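Long-range contacts in protein PTHB1 (Homo sapiens, PDB 4YD8), which forms part of the BBSome, a coat complex thought to sort specific membrane proteins to the primary cilium, and contributes here its N-terminal seven-bladed beta-propeller: residues Pro187-Leu198 with Gln248-Ser256; Ser290-Cys298 with His332-Gly340. All coordinates share one frame; numbering follows the deposited sequence.

Contact 1 (Pro187-Leu198 with Gln248-Ser256); sequences PLAYSSRTDSFL and QALDICIVS
Ile252 and Pro187 meet at about a right angle, the proline CG lying 3.8 Å from Ile252 CG1. The same ring rests its CB on the backbone of Asp251, 3.8 Å from that residue's CA, and Ala249 CB borders its CG at 4.2 Å. Close packing runs from here to Ile254. In Ile252, chi1 (-58°) puts CG1 beside the backbone N and chi2 (161°) extends CD1 onward to the carbonyl oxygens of Pro187 and Leu198, while CG2 lies 4.0 Å from Ala189 CB. Strands 188-191 and 251-255 run nearly parallel, 15° between their directions and 6.6 Å between their axes. Each is the first strand of its own four-stranded antiparallel blade, so the contact joins inner strands of consecutive propeller blades through side chains packed on each other and on backbone atoms. Ile254 touches almost entirely with CD1, 3.5 Å from Ser191 CB and also against Tyr190 O and Leu198 CD1. Beyond this methyl group the chains part, and the 192-195 turn lies on the solvent side. There a G1 bulge places Asp195 and Ser196 opposite Ser191; Asp195 OD1, in plane at the edge of the Tyr190 ring, accepts from Tyr190 OH and from Gly148 N of the preceding blade.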
# COMPACT_ATOMS: atom_id res chain seq x y z
N PRO A 187 -7.26 7.36 -6.43
CA PRO A 187 -6.85 6.37 -5.42
C PRO A 187 -8.08 5.84 -4.70
O PRO A 187 -9.12 6.51 -4.66
CB PRO A 187 -5.93 7.18 -4.47
CG PRO A 187 -6.25 8.60 -4.72
CD PRO A 187 -6.76 8.71 -6.15
N LEU A 188 -7.95 4.64 -4.13
CA LEU A 188 -9.09 3.98 -3.50
C LEU A 188 -8.70 3.39 -2.15
O LEU A 188 -7.66 2.74 -2.05
CB LEU A 188 -9.62 2.88 -4.42
CG LEU A 188 -10.79 2.04 -3.92
CD1 LEU A 188 -12.10 2.84 -3.94
CD2 LEU A 188 -10.94 0.77 -4.76
N ALA A 189 -9.52 3.59 -1.14
CA ALA A 189 -9.24 3.01 0.18
C ALA A 189 -10.53 2.67 0.91
O ALA A 189 -11.58 3.26 0.67
CB ALA A 189 -8.37 3.98 1.03
N TYR A 190 -10.45 1.67 1.78
CA TYR A 190 -11.57 1.28 2.62
C TYR A 190 -11.36 1.74 4.06
O TYR A 190 -10.28 1.55 4.63
CB TYR A 190 -11.77 -0.25 2.60
CG TYR A 190 -12.80 -0.73 3.60
CD1 TYR A 190 -14.15 -0.45 3.42
CD2 TYR A 190 -12.43 -1.44 4.74
CE1 TYR A 190 -15.11 -0.87 4.33
CE2 TYR A 190 -13.38 -1.87 5.65
CZ TYR A 190 -14.72 -1.58 5.45
OH TYR A 190 -15.67 -1.99 6.35
N SER A 191 -12.38 2.35 4.64
CA SER A 191 -12.36 2.73 6.05
C SER A 191 -13.20 1.75 6.87
O SER A 191 -14.41 1.70 6.70
CB SER A 191 -12.88 4.15 6.24
OG SER A 191 -13.20 4.40 7.60
N SER A 192 -12.57 0.96 7.74
CA SER A 192 -13.34 0.01 8.53
C SER A 192 -14.20 0.74 9.57
O SER A 192 -15.29 0.28 9.89
CB SER A 192 -12.43 -1.01 9.22
OG SER A 192 -11.46 -0.35 10.00
N ARG A 193 -13.71 1.87 10.07
CA ARG A 193 -14.43 2.57 11.14
C ARG A 193 -15.77 3.11 10.65
O ARG A 193 -16.76 3.10 11.39
CB ARG A 193 -13.58 3.72 11.71
N THR A 194 -15.81 3.57 9.40
CA THR A 194 -17.06 4.10 8.85
C THR A 194 -17.69 3.15 7.84
O THR A 194 -18.70 3.49 7.23
CB THR A 194 -16.84 5.45 8.17
OG1 THR A 194 -15.93 5.28 7.08
CG2 THR A 194 -16.23 6.46 9.17
N ASP A 195 -17.08 1.97 7.69
CA ASP A 195 -17.47 0.97 6.69
C ASP A 195 -17.78 1.66 5.35
O ASP A 195 -18.90 1.57 4.83
CB ASP A 195 -18.65 0.13 7.20
CG ASP A 195 -18.97 -1.07 6.30
OD1 ASP A 195 -18.05 -1.64 5.67
OD2 ASP A 195 -20.15 -1.45 6.21
N SER A 196 -16.79 2.38 4.83
CA SER A 196 -16.96 3.15 3.60
C SER A 196 -15.76 3.05 2.67
O SER A 196 -14.64 2.75 3.11
CB SER A 196 -17.23 4.63 3.91
OG SER A 196 -18.37 4.79 4.73
N PHE A 197 -16.01 3.31 1.39
CA PHE A 197 -14.94 3.43 0.40
C PHE A 197 -14.64 4.89 0.15
O PHE A 197 -15.55 5.70 -0.02
CB PHE A 197 -15.33 2.76 -0.92
CG PHE A 197 -15.50 1.27 -0.81
CD1 PHE A 197 -14.40 0.45 -0.61
CD2 PHE A 197 -16.75 0.69 -0.92
CE1 PHE A 197 -14.56 -0.93 -0.52
CE2 PHE A 197 -16.91 -0.69 -0.83
CZ PHE A 197 -15.81 -1.49 -0.62
N LEU A 198 -13.35 5.22 0.11
CA LEU A 198 -12.94 6.60 -0.15
C LEU A 198 -12.20 6.68 -1.47
O LEU A 198 -11.39 5.80 -1.80
CB LEU A 198 -12.06 7.13 1.01
CG LEU A 198 -12.92 7.55 2.21
CD1 LEU A 198 -13.40 6.36 3.05
CD2 LEU A 198 -12.21 8.54 3.05
N GLN A 248 -5.46 17.62 -7.56
CA GLN A 248 -5.50 16.18 -7.81
C GLN A 248 -4.83 15.43 -6.66
O GLN A 248 -3.83 15.89 -6.10
CB GLN A 248 -4.84 15.82 -9.14
CG GLN A 248 -5.48 16.48 -10.36
CD GLN A 248 -6.92 16.02 -10.61
OE1 GLN A 248 -7.27 14.86 -10.41
NE2 GLN A 248 -7.75 16.95 -11.07
N ALA A 249 -5.39 14.28 -6.30
CA ALA A 249 -4.79 13.42 -5.27
C ALA A 249 -3.87 12.36 -5.86
O ALA A 249 -4.17 11.76 -6.90
CB ALA A 249 -5.88 12.75 -4.45
N LEU A 250 -2.75 12.13 -5.19
CA LEU A 250 -1.83 11.05 -5.56
C LEU A 250 -2.18 9.74 -4.85
O LEU A 250 -2.04 8.66 -5.43
CB LEU A 250 -0.39 11.45 -5.21
CG LEU A 250 0.24 12.60 -6.01
CD1 LEU A 250 1.64 12.90 -5.50
CD2 LEU A 250 0.27 12.26 -7.49
N ASP A 251 -2.61 9.84 -3.60
CA ASP A 251 -2.82 8.65 -2.80
C ASP A 251 -3.75 8.96 -1.64
O ASP A 251 -3.90 10.13 -1.24
CB ASP A 251 -1.46 8.10 -2.29
CG ASP A 251 -1.52 6.64 -1.89
OD1 ASP A 251 -2.56 6.00 -2.14
OD2 ASP A 251 -0.51 6.11 -1.35
N ILE A 252 -4.38 7.92 -1.11
CA ILE A 252 -5.14 7.98 0.14
C ILE A 252 -4.69 6.84 1.03
O ILE A 252 -4.47 5.73 0.55
CB ILE A 252 -6.66 7.82 -0.07
CG1 ILE A 252 -7.21 8.87 -1.01
CG2 ILE A 252 -7.41 7.89 1.27
CD1 ILE A 252 -8.57 8.45 -1.56
N CYS A 253 -4.57 7.11 2.32
CA CYS A 253 -4.18 6.09 3.30
C CYS A 253 -5.05 6.27 4.54
O CYS A 253 -5.04 7.34 5.14
CB CYS A 253 -2.70 6.24 3.66
SG CYS A 253 -2.09 4.88 4.75
N ILE A 254 -5.79 5.24 4.93
CA ILE A 254 -6.61 5.37 6.14
C ILE A 254 -5.95 4.64 7.29
O ILE A 254 -5.69 3.45 7.19
CB ILE A 254 -8.02 4.82 5.93
CG1 ILE A 254 -8.71 5.60 4.79
CG2 ILE A 254 -8.83 4.92 7.22
CD1 ILE A 254 -10.02 5.05 4.40
N VAL A 255 -5.68 5.35 8.38
CA VAL A 255 -4.96 4.77 9.53
C VAL A 255 -5.59 5.13 10.88
O VAL A 255 -6.23 6.16 11.03
CB VAL A 255 -3.48 5.24 9.57
CG1 VAL A 255 -2.76 4.94 8.28
CG2 VAL A 255 -3.41 6.71 9.87
N SER A 256 -5.38 4.26 11.86
CA SER A 256 -5.72 4.57 13.24
C SER A 256 -4.63 4.02 14.17
O SER A 256 -4.28 2.84 14.09
CB SER A 256 -7.08 3.98 13.61
OG SER A 256 -7.32 4.12 15.00

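Contact 2 (Ser290-Cys298 with His332-Gly340); sequences SPSCFLPYC and HIPVAVRVG
Ser292 OG donates to Pro334 O at 2.8 Å, lying in the carbonyl plane with a C=O...OG angle of 160°. Its first torsion sets OG between the backbone N and carbonyl carbon, and CB also touches Ile333 CG2. Next to it, water 1 sits between Ser292 O and Val335 O, within bonding distance of each.

Past this end, apolar side chains alternate with a second water bridge. Cys293 SG lies 3.9 Å from both Pro334 CB and Val337 CG1, touching both. Leu295 can be followed outward: CB meets Val337 O at 3.9 Å and Val337 CG1 slightly farther off; CG, anti to the backbone N (chi1 -177°), carries the branches onward; CD2 reaches Val339 N at 3.6 Å and also packs on Val339 CG2; CD1 approaches the Arg338 guanidinium obliquely. Val339 CG2 then touches Tyr297 CB at 4.0 Å. Water 2 bridges the backbones by donating to Phe294 O and accepting from Val337 N. It also lies in plane at the edge of the Arg338 guanidinium, where the bond from NH1 is weak; NH1 gives a firmer bond to Val337 O, tilted out of that carbonyl's plane.

Strands 291-298 and 336-340 diverge by only 18° and begin neighbouring blades of the propeller. Behind the first, Phe294 packs against strands 249-255 and 263-268 of the preceding blade; Leu308 of strand 306-311 touches both Tyr297 and Val339.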
# COMPACT_ATOMS: atom_id res chain seq x y z
N SER A 290 7.31 18.82 -4.73
CA SER A 290 6.35 17.89 -5.34
C SER A 290 6.50 16.48 -4.77
O SER A 290 7.55 15.85 -4.93
CB SER A 290 6.52 17.82 -6.85
OG SER A 290 6.28 19.09 -7.45
N PRO A 291 5.45 15.96 -4.12
CA PRO A 291 5.58 14.61 -3.55
C PRO A 291 5.48 13.51 -4.60
O PRO A 291 4.88 13.70 -5.67
CB PRO A 291 4.41 14.53 -2.57
CG PRO A 291 3.34 15.43 -3.24
CD PRO A 291 4.16 16.59 -3.79
N SER A 292 6.07 12.36 -4.29
CA SER A 292 5.94 11.18 -5.13
C SER A 292 5.15 10.09 -4.43
O SER A 292 4.46 9.32 -5.08
CB SER A 292 7.32 10.65 -5.53
OG SER A 292 8.09 10.40 -4.37
N CYS A 293 5.24 10.02 -3.10
CA CYS A 293 4.52 8.98 -2.37
C CYS A 293 4.50 9.31 -0.88
O CYS A 293 5.21 10.21 -0.43
CB CYS A 293 5.19 7.62 -2.60
SG CYS A 293 6.87 7.57 -1.91
N PHE A 294 3.72 8.56 -0.11
CA PHE A 294 3.66 8.83 1.34
C PHE A 294 3.17 7.63 2.14
O PHE A 294 2.72 6.64 1.56
CB PHE A 294 2.83 10.13 1.54
CG PHE A 294 1.33 9.95 1.74
CD1 PHE A 294 0.62 8.95 1.06
CD2 PHE A 294 0.66 10.73 2.68
CE1 PHE A 294 -0.77 8.80 1.26
CE2 PHE A 294 -0.73 10.62 2.84
CZ PHE A 294 -1.44 9.64 2.16
N LEU A 295 3.33 7.71 3.45
CA LEU A 295 2.87 6.67 4.35
C LEU A 295 2.78 7.21 5.77
O LEU A 295 3.80 7.38 6.44
CB LEU A 295 3.83 5.46 4.34
CG LEU A 295 3.33 4.32 5.23
CD1 LEU A 295 2.21 3.56 4.51
CD2 LEU A 295 4.45 3.40 5.67
N PRO A 296 1.55 7.49 6.25
CA PRO A 296 1.32 7.69 7.68
C PRO A 296 1.61 6.37 8.38
O PRO A 296 0.88 5.41 8.10
CB PRO A 296 -0.18 8.04 7.78
CG PRO A 296 -0.62 8.32 6.36
CD PRO A 296 0.29 7.51 5.48
N TYR A 297 2.64 6.30 9.23
CA TYR A 297 3.19 4.99 9.61
C TYR A 297 3.23 4.71 11.09
O TYR A 297 3.41 3.56 11.49
CB TYR A 297 4.61 4.82 9.04
CG TYR A 297 5.67 5.71 9.69
CD1 TYR A 297 5.86 7.02 9.25
CD2 TYR A 297 6.49 5.24 10.72
CE1 TYR A 297 6.82 7.85 9.83
CE2 TYR A 297 7.46 6.07 11.31
CZ TYR A 297 7.62 7.37 10.85
OH TYR A 297 8.55 8.21 11.42
N CYS A 298 3.07 5.73 11.93
CA CYS A 298 3.04 5.48 13.37
C CYS A 298 2.59 6.71 14.13
O CYS A 298 2.47 7.81 13.57
CB CYS A 298 4.41 5.04 13.89
SG CYS A 298 5.59 6.38 14.26
N HIS A 332 17.49 7.22 -5.17
CA HIS A 332 16.51 7.16 -6.24
C HIS A 332 15.16 7.69 -5.78
O HIS A 332 14.84 7.64 -4.60
CB HIS A 332 16.36 5.71 -6.74
CG HIS A 332 17.65 5.10 -7.20
ND1 HIS A 332 18.20 5.38 -8.44
CD2 HIS A 332 18.51 4.26 -6.59
CE1 HIS A 332 19.34 4.72 -8.56
NE2 HIS A 332 19.55 4.03 -7.45
N ILE A 333 14.36 8.19 -6.72
CA ILE A 333 13.02 8.67 -6.40
C ILE A 333 12.09 7.52 -6.07
O ILE A 333 11.89 6.62 -6.88
CB ILE A 333 12.42 9.48 -7.58
CG1 ILE A 333 13.27 10.71 -7.86
CG2 ILE A 333 10.97 9.87 -7.28
CD1 ILE A 333 12.84 11.48 -9.10
N PRO A 334 11.50 7.54 -4.87
CA PRO A 334 10.60 6.46 -4.45
C PRO A 334 9.21 6.60 -5.09
O PRO A 334 8.65 7.70 -5.07
CB PRO A 334 10.54 6.63 -2.94
CG PRO A 334 10.76 8.13 -2.72
CD PRO A 334 11.64 8.60 -3.85
N VAL A 335 8.69 5.53 -5.66
CA VAL A 335 7.28 5.50 -6.05
C VAL A 335 6.43 4.88 -4.97
O VAL A 335 5.21 5.01 -4.99
CB VAL A 335 7.02 4.72 -7.34
CG1 VAL A 335 7.56 5.46 -8.53
CG2 VAL A 335 7.56 3.28 -7.24
N ALA A 336 7.07 4.16 -4.04
CA ALA A 336 6.37 3.61 -2.89
C ALA A 336 7.32 3.50 -1.72
O ALA A 336 8.51 3.25 -1.90
CB ALA A 336 5.77 2.23 -3.20
N VAL A 337 6.77 3.68 -0.52
CA VAL A 337 7.53 3.50 0.72
C VAL A 337 6.66 2.73 1.69
O VAL A 337 5.44 2.95 1.76
CB VAL A 337 7.98 4.85 1.32
CG1 VAL A 337 6.79 5.81 1.53
CG2 VAL A 337 8.73 4.64 2.60
N ARG A 338 7.28 1.79 2.41
CA ARG A 338 6.61 1.04 3.47
C ARG A 338 7.49 0.96 4.70
O ARG A 338 8.71 1.12 4.60
CB ARG A 338 6.25 -0.38 2.97
CG ARG A 338 5.20 -0.37 1.84
CD ARG A 338 3.83 -0.06 2.42
NE ARG A 338 2.77 -0.19 1.42
CZ ARG A 338 2.43 0.74 0.54
NH1 ARG A 338 3.08 1.90 0.51
NH2 ARG A 338 1.45 0.51 -0.32
N VAL A 339 6.88 0.74 5.86
CA VAL A 339 7.61 0.52 7.10
C VAL A 339 7.21 -0.82 7.69
O VAL A 339 6.04 -1.15 7.71
CB VAL A 339 7.33 1.64 8.13
CG1 VAL A 339 8.02 1.35 9.47
CG2 VAL A 339 7.80 2.96 7.57
N GLY A 340 8.16 -1.59 8.19
CA GLY A 340 7.78 -2.86 8.77
C GLY A 340 8.86 -3.51 9.57
O GLY A 340 9.86 -2.89 9.92
O HOH W 1 4.18 6.84 -6.53
O HOH W 2 3.94 4.73 -0.57

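Both contacts are partly buried and join first strands of successive blades around the propeller, but they use different strand pairs: 188-191 with 249-255 in contact 1, 291-298 with 334-342 in contact 2. Their centres lie 16 Å apart. Between them, strands 249-255 and 291-298 touch directly: Cys253 SG is 3.6 Å from Pro296 CD, and Asp251 CB is 3.7 Å from Phe294 CE1. The two contacts are therefore separated by one interface, that of these two strands. Their buried areas are similar, 413 and 438 Å², yet contact 1 relies on apolar side chains and backbone packing, whereas contact 2 adds a direct serine-to-carbonyl bond and water bridges between backbones.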